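Local structure of gamma-resorcylate decarboxylase (Polaromonas, 4QRO) at residues F257-S262 / L275-D280; G263-Q268 / P289-D294; I282-D287 / D298-T303. The protein probably catalyses the non-oxidative decarboxylation of gamma-resorcylate (2,6-dihydroxybenzoate) to resorcinol, using a bound manganese ion in an amidohydrolase-type active site. All coordinates share one frame; numbering follows the deposited sequence.

Contact 1: F257-S262 / L275-D280; sequences FYLTTS and LEIGAD
The backbones of strand 257-260 and of the turn after helix 267-276 stay well apart, 8.5 Å at their closest CA pair, Y258 and D280, so side chains do the bridging. I277 carries most of it. With CG1 anti to the backbone N (chi1 -159°), its longer branch is turned toward the F257 backbone, and CG2 is left between the backbone N and the carbonyl carbon, against L259. I277 CG2 meets L259 CD1 tip to tip at 3.8 Å. At the end of the extended longer branch, I277 CD1 settles 3.8 Å from the backbone oxygen F257 O. I277 CD1 also lies 4.5 Å from F257 CB. F253 of helix 249-256 touches both L259 and I277. Further along, Y258 CE2 skirts the backbone oxygen D280 O at 4.5 Å, and the D280 carboxylate forms a salt bridge with K312. G278, with positive phi, turns the chain out of the helix just before this point. The contact thus ties strand to helix exit within a parallel beta-alpha-beta unit that ends in strand 282-283. Its chemistry is essentially apolar: methyl groups meet in van der Waals contact, and F257 O, against which I277 CD1 lies, has its hydrogen bond from R281 NH1.

Contact 2: G263-Q268 / P289-D294; sequences GNFRTQ and PFENID. With 38L (2-nitrobenzene-1,3-diol), chain M; ACT (acetate ion), chain L.
Oxygen O of a bound acetate, probably from the crystallisation liquor, accepts a hydrogen bond from D294 N at 3.0 Å (161°) and lies 2.8 Å from I293 N. It thus sits at the N-terminal end of helix 293-302, where the side chain of the N-cap residue N292 makes no capping bond. N292 instead gives its ND2 to the syn side of D294 OD1 in a 3.2 Å bond that is bent and tilted out of the carboxylate plane.

Across the contact, E291 is the residue that reaches over. Bent at chi2 (-70°), it lays CG 3.8 Å from G263 CA, and its OE1 stands 3.9 Å from F265 CE2. Ring and carboxylate are nearly perpendicular, 87° apart, as the two side chains run past each other in opposite directions. E291 OE2 lies 3.9 Å from G263 CA and accepts a hydrogen bond from N234 N of the second subunit.

F290 points into the active-site pocket and lies face to face with the 2-nitrobenzene-1,3-diol ring, whose CAC rides 3.4 Å above the centre of the phenylalanine ring. A serine here would probably deprive the inhibitor of this flat support and leave its ring freer to tilt. N234 and R229 of the second subunit also hydrogen-bond the inhibitor, so the pocket is completed across the dimer.

In the fold, the two loops lead into helices 267-276 and 293-302; I293 packs on strand 52-59, and F290 touches L32 of helix 29-37.

Contact 3: I282-D287 / D298-T303; sequences ILFSTD and DWFENT. With MN (manganese (II) ion), chain K; 38L (2-nitrobenzene-1,3-diol), chain M.
F284 and F300 make the apolar contact by themselves. F284 CE1 touches F300 CB at 3.7 Å, and F284 CD1 lies over one face of the F300 ring, 3.7 Å from F300 CG. The ring planes are inclined at 42° with centroids 5.2 Å apart, an oblique pairing. With CG anti to the backbone N in both (chi1 177° and -179°), each ring extends from its own backbone toward the other segment, where the two meet. Within 298-303, T303 CB rests over one face of the W299 indole.

Of the polar bonds, S285 OG donates to F284 O at 2.6 Å, and it is also hydrogen-bonded to L7 N, which ties the loop after strand 282-283 to strand 4-11.

Metal coordination comes at the far end of the loop. D287 OD1 binds manganese at 2.2 Å, beside inhibitor atoms OAI and OAK; E8, H10 and H164 complete the site.

Around the phenylalanine pair, K4 of strand 4-11 and I313 of helix 307-321 close in: K4 touches both side chains, I313 that of F300. The contact thereby fastens helix 293-302 onto the loop that leads from strand 282-283 to the metal.

In the fold
The three contacts follow one strand-helix-strand-helix run of the amidohydrolase fold. Contacts 1 and 3 lie on neighbouring strands of the parallel sheet, joined by backbone bonds: L259 O to L283 N is 2.8 Å and T261 N to L283 O 2.9 Å. Contacts 2 and 3, with centres about 7 Å apart, share helix 293-302 and are linked where T267 OG1 meets T303 OG1 at 2.7 Å. Both reach the inhibitor, contact 3 through the manganese ligand D287 and contact 2 through F290. Contact 1 stands further back, the L259 side chain being about 14 Å from the metal. Contacts 1 and 2 also face the second subunit, where E276 pairs with R266 of the other chain.

Contact 1: F257-S262 / L275-D280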
loop_
_atom_site.group_PDB
_atom_site.type_symbol
_atom_site.label_atom_id
_atom_site.label_comp_id
_atom_site.label_asym_id
_atom_site.label_seq_id
_atom_site.Cartn_x
_atom_site.Cartn_y
_atom_site.Cartn_z
ATOM N N PHE A 257 15.068 9.371 -0.412
ATOM C CA PHE A 257 13.708 9.758 -0.085
ATOM C C PHE A 257 13.546 10.501 1.230
ATOM O O PHE A 257 14.264 10.251 2.204
ATOM C CB PHE A 257 12.775 8.519 -0.128
ATOM C CG PHE A 257 12.421 8.110 -1.528
ATOM C CD1 PHE A 257 13.367 7.498 -2.356
ATOM C CD2 PHE A 257 11.196 8.433 -2.066
ATOM C CE1 PHE A 257 13.059 7.172 -3.669
ATOM C CE2 PHE A 257 10.902 8.121 -3.386
ATOM C CZ PHE A 257 11.828 7.485 -4.178
ATOM N N TYR A 258 12.567 11.417 1.232
ATOM C CA TYR A 258 12.029 12.086 2.415
ATOM C C TYR A 258 10.499 11.869 2.415
ATOM O O TYR A 258 9.881 11.777 1.360
ATOM C CB TYR A 258 12.341 13.584 2.443
ATOM C CG TYR A 258 13.827 13.891 2.409
ATOM C CD1 TYR A 258 14.551 13.681 1.234
ATOM C CD2 TYR A 258 14.510 14.378 3.526
ATOM C CE1 TYR A 258 15.900 13.916 1.173
ATOM C CE2 TYR A 258 15.887 14.645 3.456
ATOM C CZ TYR A 258 16.567 14.393 2.274
ATOM O OH TYR A 258 17.923 14.613 2.123
ATOM N N LEU A 259 9.909 11.764 3.600
ATOM C CA LEU A 259 8.465 11.561 3.767
ATOM C C LEU A 259 7.864 12.731 4.506
ATOM O O LEU A 259 8.474 13.206 5.448
ATOM C CB LEU A 259 8.204 10.306 4.637
ATOM C CG LEU A 259 9.013 9.076 4.259
ATOM C CD1 LEU A 259 8.545 7.870 5.104
ATOM C CD2 LEU A 259 8.902 8.799 2.760
ATOM N N THR A 260 6.669 13.193 4.114
ATOM C CA THR A 260 5.955 14.175 4.936
ATOM C C THR A 260 4.773 13.572 5.669
ATOM O O THR A 260 4.346 12.473 5.355
ATOM C CB THR A 260 5.503 15.437 4.161
ATOM O OG1 THR A 260 4.257 15.204 3.498
ATOM C CG2 THR A 260 6.543 15.845 3.175
ATOM N N THR A 261 4.276 14.324 6.656
ATOM C CA THR A 261 3.169 13.873 7.486
ATOM C C THR A 261 1.800 14.262 6.906
ATOM O O THR A 261 0.785 14.098 7.558
ATOM C CB THR A 261 3.288 14.432 8.932
ATOM O OG1 THR A 261 3.084 15.857 8.929
ATOM C CG2 THR A 261 4.662 14.105 9.546
ATOM N N SER A 262 1.750 14.750 5.677
ATOM C CA SER A 262 0.496 15.229 5.150
ATOM C C SER A 262 -0.607 14.169 5.188
ATOM O O SER A 262 -0.402 13.015 4.796
ATOM C CB SER A 262 0.670 15.686 3.728
ATOM O OG SER A 262 1.137 14.615 2.929
ATOM N N LEU A 275 11.100 4.237 12.731
ATOM C CA LEU A 275 11.862 3.022 12.957
ATOM C C LEU A 275 12.245 2.339 11.682
ATOM O O LEU A 275 12.951 1.304 11.705
ATOM C CB LEU A 275 11.051 2.059 13.845
ATOM C CG LEU A 275 10.841 2.528 15.298
ATOM C CD1 LEU A 275 9.996 1.511 16.053
ATOM C CD2 LEU A 275 12.161 2.772 16.034
ATOM N N GLU A 276 11.843 2.919 10.545
ATOM C CA GLU A 276 12.218 2.380 9.267
ATOM C C GLU A 276 13.112 3.327 8.488
ATOM O O GLU A 276 14.130 2.906 7.972
ATOM C CB GLU A 276 10.987 2.003 8.432
ATOM C CG GLU A 276 10.246 0.757 8.923
ATOM C CD GLU A 276 10.982 -0.539 8.618
ATOM O OE1 GLU A 276 10.424 -1.647 8.832
ATOM O OE2 GLU A 276 12.111 -0.458 8.119
ATOM N N ILE A 277 12.737 4.593 8.371
ATOM C CA ILE A 277 13.557 5.527 7.597
ATOM C C ILE A 277 14.274 6.567 8.470
ATOM O O ILE A 277 15.240 7.195 8.015
ATOM C CB ILE A 277 12.723 6.175 6.462
ATOM C CG1 ILE A 277 13.637 6.738 5.355
ATOM C CG2 ILE A 277 11.812 7.282 6.989
ATOM C CD1 ILE A 277 12.906 7.333 4.160
ATOM N N GLY A 278 13.768 6.789 9.692
ATOM C CA GLY A 278 14.382 7.689 10.665
ATOM C C GLY A 278 13.801 9.099 10.618
ATOM O O GLY A 278 13.384 9.579 9.548
ATOM N N ALA A 279 13.792 9.751 11.775
ATOM C CA ALA A 279 13.161 11.057 11.943
ATOM C C ALA A 279 13.853 12.152 11.159
ATOM O O ALA A 279 13.243 13.196 10.892
ATOM C CB ALA A 279 13.090 11.451 13.412
ATOM N N ASP A 280 15.106 11.949 10.793
ATOM C CA ASP A 280 15.844 12.929 9.955
ATOM C C ASP A 280 15.262 13.080 8.559
ATOM O O ASP A 280 15.557 14.062 7.889
ATOM C CB ASP A 280 17.320 12.514 9.769
ATOM C CG ASP A 280 18.153 12.673 11.035
ATOM O OD1 ASP A 280 17.706 13.330 11.969
ATOM O OD2 ASP A 280 19.269 12.127 11.092
#

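Contact 2: G263-Q268 / P289-D294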
loop_
_atom_site.group_PDB
_atom_site.type_symbol
_atom_site.label_atom_id
_atom_site.label_comp_id
_atom_site.label_asym_id
_atom_site.label_seq_id
_atom_site.Cartn_x
_atom_site.Cartn_y
_atom_site.Cartn_z
ATOM N N GLY A 263 -1.782 14.595 5.653
ATOM C CA GLY A 263 -2.978 13.781 5.599
ATOM C C GLY A 263 -2.845 12.429 6.264
ATOM O O GLY A 263 -3.591 11.518 5.944
ATOM N N ASN A 264 -1.911 12.279 7.196
ATOM C CA ASN A 264 -1.725 10.963 7.847
ATOM C C ASN A 264 -1.313 11.161 9.318
ATOM O O ASN A 264 -0.197 10.848 9.768
ATOM C CB ASN A 264 -0.771 10.086 7.021
ATOM C CG ASN A 264 -1.085 8.577 7.145
ATOM O OD1 ASN A 264 -1.778 8.140 8.076
ATOM N ND2 ASN A 264 -0.558 7.791 6.221
ATOM N N PHE A 265 -2.258 11.747 10.055
ATOM C CA PHE A 265 -2.035 12.233 11.418
ATOM C C PHE A 265 -2.277 11.094 12.410
ATOM O O PHE A 265 -3.255 11.115 13.192
ATOM C CB PHE A 265 -2.966 13.396 11.701
ATOM C CG PHE A 265 -3.011 14.432 10.589
ATOM C CD1 PHE A 265 -1.837 14.888 9.990
ATOM C CD2 PHE A 265 -4.231 14.932 10.142
ATOM C CE1 PHE A 265 -1.875 15.826 8.972
ATOM C CE2 PHE A 265 -4.280 15.885 9.120
ATOM C CZ PHE A 265 -3.111 16.324 8.534
ATOM N N ARG A 266 -1.363 10.128 12.345
ATOM C CA ARG A 266 -1.493 8.854 13.046
ATOM C C ARG A 266 -0.137 8.505 13.671
ATOM O O ARG A 266 0.875 8.259 12.967
ATOM C CB ARG A 266 -1.951 7.774 12.076
ATOM C CG ARG A 266 -2.272 6.431 12.745
ATOM C CD ARG A 266 -3.340 6.573 13.801
ATOM N NE ARG A 266 -3.915 5.289 14.209
ATOM C CZ ARG A 266 -4.966 5.170 15.007
ATOM N NH1 ARG A 266 -5.532 6.267 15.498
ATOM N NH2 ARG A 266 -5.446 3.948 15.333
ATOM N N THR A 267 -0.108 8.513 14.998
ATOM C CA THR A 267 1.116 8.319 15.744
ATOM C C THR A 267 1.739 6.955 15.471
ATOM O O THR A 267 2.945 6.867 15.244
ATOM C CB THR A 267 0.871 8.544 17.246
ATOM O OG1 THR A 267 0.529 9.916 17.451
ATOM C CG2 THR A 267 2.085 8.209 18.083
ATOM N N GLN A 268 0.936 5.890 15.476
ATOM C CA GLN A 268 1.509 4.556 15.165
ATOM C C GLN A 268 2.261 4.546 13.831
ATOM O O GLN A 268 3.328 3.938 13.698
ATOM C CB GLN A 268 0.413 3.485 15.137
ATOM C CG GLN A 268 -0.227 3.203 16.476
ATOM C CD GLN A 268 -1.496 3.984 16.721
ATOM O OE1 GLN A 268 -1.583 5.191 16.441
ATOM N NE2 GLN A 268 -2.481 3.314 17.299
ATOM N N PRO A 289 -5.537 22.561 1.420
ATOM C CA PRO A 289 -6.807 22.722 2.133
ATOM C C PRO A 289 -7.702 21.499 2.189
ATOM O O PRO A 289 -8.872 21.594 2.619
ATOM C CB PRO A 289 -7.483 23.841 1.347
ATOM C CG PRO A 289 -7.073 23.545 -0.046
ATOM C CD PRO A 289 -5.658 23.036 0.028
ATOM N N PHE A 290 -7.148 20.354 1.816
ATOM C CA PHE A 290 -7.907 19.102 1.785
ATOM C C PHE A 290 -7.960 18.493 3.179
ATOM O O PHE A 290 -8.850 17.655 3.474
ATOM C CB PHE A 290 -7.292 18.139 0.749
ATOM C CG PHE A 290 -7.243 18.713 -0.638
ATOM C CD1 PHE A 290 -8.380 18.784 -1.403
ATOM C CD2 PHE A 290 -6.054 19.234 -1.160
ATOM C CE1 PHE A 290 -8.349 19.355 -2.662
ATOM C CE2 PHE A 290 -6.014 19.800 -2.432
ATOM C CZ PHE A 290 -7.161 19.842 -3.181
ATOM N N GLU A 291 -6.983 18.882 4.002
ATOM C CA GLU A 291 -6.991 18.675 5.444
ATOM C C GLU A 291 -6.902 20.015 6.148
ATOM O O GLU A 291 -6.300 20.971 5.615
ATOM C CB GLU A 291 -5.771 17.879 5.892
ATOM C CG GLU A 291 -5.584 16.562 5.210
ATOM C CD GLU A 291 -6.621 15.558 5.619
ATOM O OE1 GLU A 291 -7.313 15.787 6.645
ATOM O OE2 GLU A 291 -6.746 14.565 4.885
ATOM N N ASN A 292 -7.466 20.079 7.349
ATOM C CA ASN A 292 -7.373 21.274 8.201
ATOM C C ASN A 292 -5.992 21.478 8.788
ATOM O O ASN A 292 -5.357 20.523 9.260
ATOM C CB ASN A 292 -8.354 21.216 9.376
ATOM C CG ASN A 292 -9.753 21.693 9.024
ATOM O OD1 ASN A 292 -10.105 21.878 7.846
ATOM N ND2 ASN A 292 -10.551 21.932 10.053
ATOM N N ILE A 293 -5.528 22.726 8.751
ATOM C CA ILE A 293 -4.324 23.132 9.442
ATOM C C ILE A 293 -4.407 22.805 10.939
ATOM O O ILE A 293 -3.446 22.271 11.498
ATOM C CB ILE A 293 -4.007 24.630 9.208
ATOM C CG1 ILE A 293 -3.531 24.849 7.767
ATOM C CG2 ILE A 293 -2.932 25.120 10.184
ATOM C CD1 ILE A 293 -3.672 26.278 7.281
ATOM N N ASP A 294 -5.537 23.072 11.598
ATOM C CA ASP A 294 -5.602 22.818 13.052
ATOM C C ASP A 294 -5.515 21.321 13.396
ATOM O O ASP A 294 -4.849 20.947 14.374
ATOM C CB ASP A 294 -6.793 23.521 13.752
ATOM C CG ASP A 294 -8.171 23.035 13.284
ATOM O OD1 ASP A 294 -8.279 22.267 12.310
ATOM O OD2 ASP A 294 -9.170 23.465 13.907
HETATM O OAK 38L M . -3.029 14.801 -1.221
HETATM N NAG 38L M . -4.170 14.527 -0.968
HETATM O OAJ 38L M . -4.395 13.510 -0.314
HETATM C CAA 38L M . -5.208 15.379 -1.420
HETATM C CAF 38L M . -6.520 15.009 -1.139
HETATM O OAH 38L M . -6.807 14.386 0.038
HETATM C CAE 38L M . -7.540 15.275 -2.053
HETATM C CAD 38L M . -7.266 15.962 -3.231
HETATM C CAC 38L M . -5.993 16.485 -3.439
HETATM C CAB 38L M . -4.977 16.233 -2.518
HETATM O OAI 38L M . -3.752 16.814 -2.709
HETATM C C ACT L . -8.342 25.216 10.275
HETATM O O ACT L . -7.484 24.491 9.759
HETATM O OXT ACT L . -8.234 25.547 11.475
HETATM C CH3 ACT L . -9.502 25.685 9.437
#

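Contact 3: I282-D287 / D298-T303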
loop_
_atom_site.group_PDB
_atom_site.type_symbol
_atom_site.label_atom_id
_atom_site.label_comp_id
_atom_site.label_asym_id
_atom_site.label_seq_id
_atom_site.Cartn_x
_atom_site.Cartn_y
_atom_site.Cartn_z
ATOM N N ILE A 282 11.814 12.734 7.883
ATOM C CA ILE A 282 10.392 12.977 8.037
ATOM C C ILE A 282 10.142 14.482 8.231
ATOM O O ILE A 282 10.812 15.127 9.020
ATOM C CB ILE A 282 9.815 12.128 9.187
ATOM C CG1 ILE A 282 10.061 10.647 8.852
ATOM C CG2 ILE A 282 8.317 12.345 9.300
ATOM C CD1 ILE A 282 9.698 9.681 9.960
ATOM N N LEU A 283 9.199 15.014 7.449
ATOM C CA LEU A 283 8.884 16.416 7.431
ATOM C C LEU A 283 7.414 16.657 7.780
ATOM O O LEU A 283 6.540 15.979 7.261
ATOM C CB LEU A 283 9.151 16.979 6.030
ATOM C CG LEU A 283 10.460 16.560 5.328
ATOM C CD1 LEU A 283 10.603 17.174 3.938
ATOM C CD2 LEU A 283 11.638 16.963 6.152
ATOM N N PHE A 284 7.158 17.663 8.618
ATOM C CA PHE A 284 5.801 18.113 8.877
ATOM C C PHE A 284 5.182 18.650 7.590
ATOM O O PHE A 284 5.859 19.267 6.784
ATOM C CB PHE A 284 5.774 19.170 9.993
ATOM C CG PHE A 284 4.392 19.737 10.270
ATOM C CD1 PHE A 284 3.424 18.994 10.921
ATOM C CD2 PHE A 284 4.059 21.009 9.841
ATOM C CE1 PHE A 284 2.177 19.536 11.184
ATOM C CE2 PHE A 284 2.823 21.542 10.083
ATOM C CZ PHE A 284 1.864 20.802 10.741
ATOM N N SER A 285 3.911 18.330 7.368
ATOM C CA SER A 285 3.106 18.972 6.321
ATOM C C SER A 285 1.663 18.702 6.660
ATOM O O SER A 285 1.381 17.853 7.499
ATOM C CB SER A 285 3.442 18.434 4.932
ATOM O OG SER A 285 4.703 18.950 4.502
ATOM N N THR A 286 0.755 19.432 6.026
ATOM C CA THR A 286 -0.639 19.384 6.392
ATOM C C THR A 286 -1.556 18.810 5.302
ATOM O O THR A 286 -2.487 18.073 5.629
ATOM C CB THR A 286 -1.158 20.791 6.788
ATOM O OG1 THR A 286 -1.212 21.612 5.626
ATOM C CG2 THR A 286 -0.266 21.453 7.808
ATOM N N ASP A 287 -1.287 19.125 4.017
ATOM C CA ASP A 287 -2.222 18.879 2.905
ATOM C C ASP A 287 -3.403 19.871 2.880
ATOM O O ASP A 287 -4.422 19.603 2.269
ATOM C CB ASP A 287 -2.746 17.450 2.912
ATOM C CG ASP A 287 -2.961 16.888 1.508
ATOM O OD1 ASP A 287 -2.784 17.614 0.482
ATOM O OD2 ASP A 287 -3.305 15.689 1.446
ATOM N N ASP A 298 -2.333 20.291 15.696
ATOM C CA ASP A 298 -2.690 19.751 17.027
ATOM C C ASP A 298 -2.210 18.294 17.219
ATOM O O ASP A 298 -1.741 17.911 18.299
ATOM C CB ASP A 298 -4.211 19.816 17.213
ATOM C CG ASP A 298 -4.712 21.248 17.420
ATOM O OD1 ASP A 298 -3.882 22.155 17.676
ATOM O OD2 ASP A 298 -5.932 21.457 17.343
ATOM N N TRP A 299 -2.373 17.481 16.185
ATOM C CA TRP A 299 -1.842 16.122 16.225
ATOM C C TRP A 299 -0.325 16.145 16.393
ATOM O O TRP A 299 0.207 15.504 17.300
ATOM C CB TRP A 299 -2.221 15.311 14.986
ATOM C CG TRP A 299 -1.356 14.079 14.884
ATOM C CD1 TRP A 299 -1.487 12.918 15.606
ATOM C CD2 TRP A 299 -0.213 13.906 14.052
ATOM N NE1 TRP A 299 -0.505 12.044 15.272
ATOM C CE2 TRP A 299 0.319 12.639 14.339
ATOM C CE3 TRP A 299 0.434 14.717 13.100
ATOM C CZ2 TRP A 299 1.431 12.131 13.664
ATOM C CZ3 TRP A 299 1.527 14.223 12.434
ATOM C CH2 TRP A 299 2.034 12.938 12.724
ATOM N N PHE A 300 0.375 16.918 15.553
ATOM C CA PHE A 300 1.846 16.916 15.586
ATOM C C PHE A 300 2.414 17.499 16.888
ATOM O O PHE A 300 3.451 17.038 17.388
ATOM C CB PHE A 300 2.429 17.662 14.398
ATOM C CG PHE A 300 3.931 17.672 14.387
ATOM C CD1 PHE A 300 4.637 16.519 14.081
ATOM C CD2 PHE A 300 4.643 18.831 14.698
ATOM C CE1 PHE A 300 6.030 16.530 14.073
ATOM C CE2 PHE A 300 6.033 18.837 14.715
ATOM C CZ PHE A 300 6.724 17.685 14.386
ATOM N N GLU A 301 1.714 18.490 17.439
ATOM C CA GLU A 301 2.092 19.132 18.703
ATOM C C GLU A 301 2.318 18.131 19.828
ATOM O O GLU A 301 3.216 18.306 20.661
ATOM C CB GLU A 301 0.963 20.079 19.131
ATOM C CG GLU A 301 1.228 20.897 20.392
ATOM C CD GLU A 301 2.191 22.038 20.150
ATOM O OE1 GLU A 301 2.455 22.782 21.112
ATOM O OE2 GLU A 301 2.679 22.193 19.007
ATOM N N ASN A 302 1.489 17.092 19.837
ATOM C CA ASN A 302 1.412 16.138 20.940
ATOM C C ASN A 302 1.752 14.707 20.583
ATOM O O ASN A 302 1.613 13.822 21.449
ATOM C CB ASN A 302 -0.026 16.149 21.500
ATOM C CG ASN A 302 -0.379 17.471 22.169
ATOM O OD1 ASN A 302 0.395 18.009 22.954
ATOM N ND2 ASN A 302 -1.536 18.007 21.839
ATOM N N THR A 303 2.134 14.431 19.339
ATOM C CA THR A 303 2.465 13.033 18.976
ATOM C C THR A 303 3.677 12.536 19.810
ATOM O O THR A 303 4.523 13.315 20.268
ATOM C CB THR A 303 2.647 12.848 17.480
ATOM O OG1 THR A 303 2.738 11.446 17.170
ATOM C CG2 THR A 303 3.893 13.619 16.997
HETATM MN MN MN K . -2.007 16.906 -1.407
HETATM O OAK 38L M . -3.029 14.801 -1.221
HETATM N NAG 38L M . -4.170 14.527 -0.968
HETATM O OAJ 38L M . -4.395 13.510 -0.314
HETATM C CAA 38L M . -5.208 15.379 -1.420
HETATM C CAF 38L M . -6.520 15.009 -1.139
HETATM O OAH 38L M . -6.807 14.386 0.038
HETATM C CAE 38L M . -7.540 15.275 -2.053
HETATM C CAD 38L M . -7.266 15.962 -3.231
HETATM C CAC 38L M . -5.993 16.485 -3.439
HETATM C CAB 38L M . -4.977 16.233 -2.518
HETATM O OAI 38L M . -3.752 16.814 -2.709
#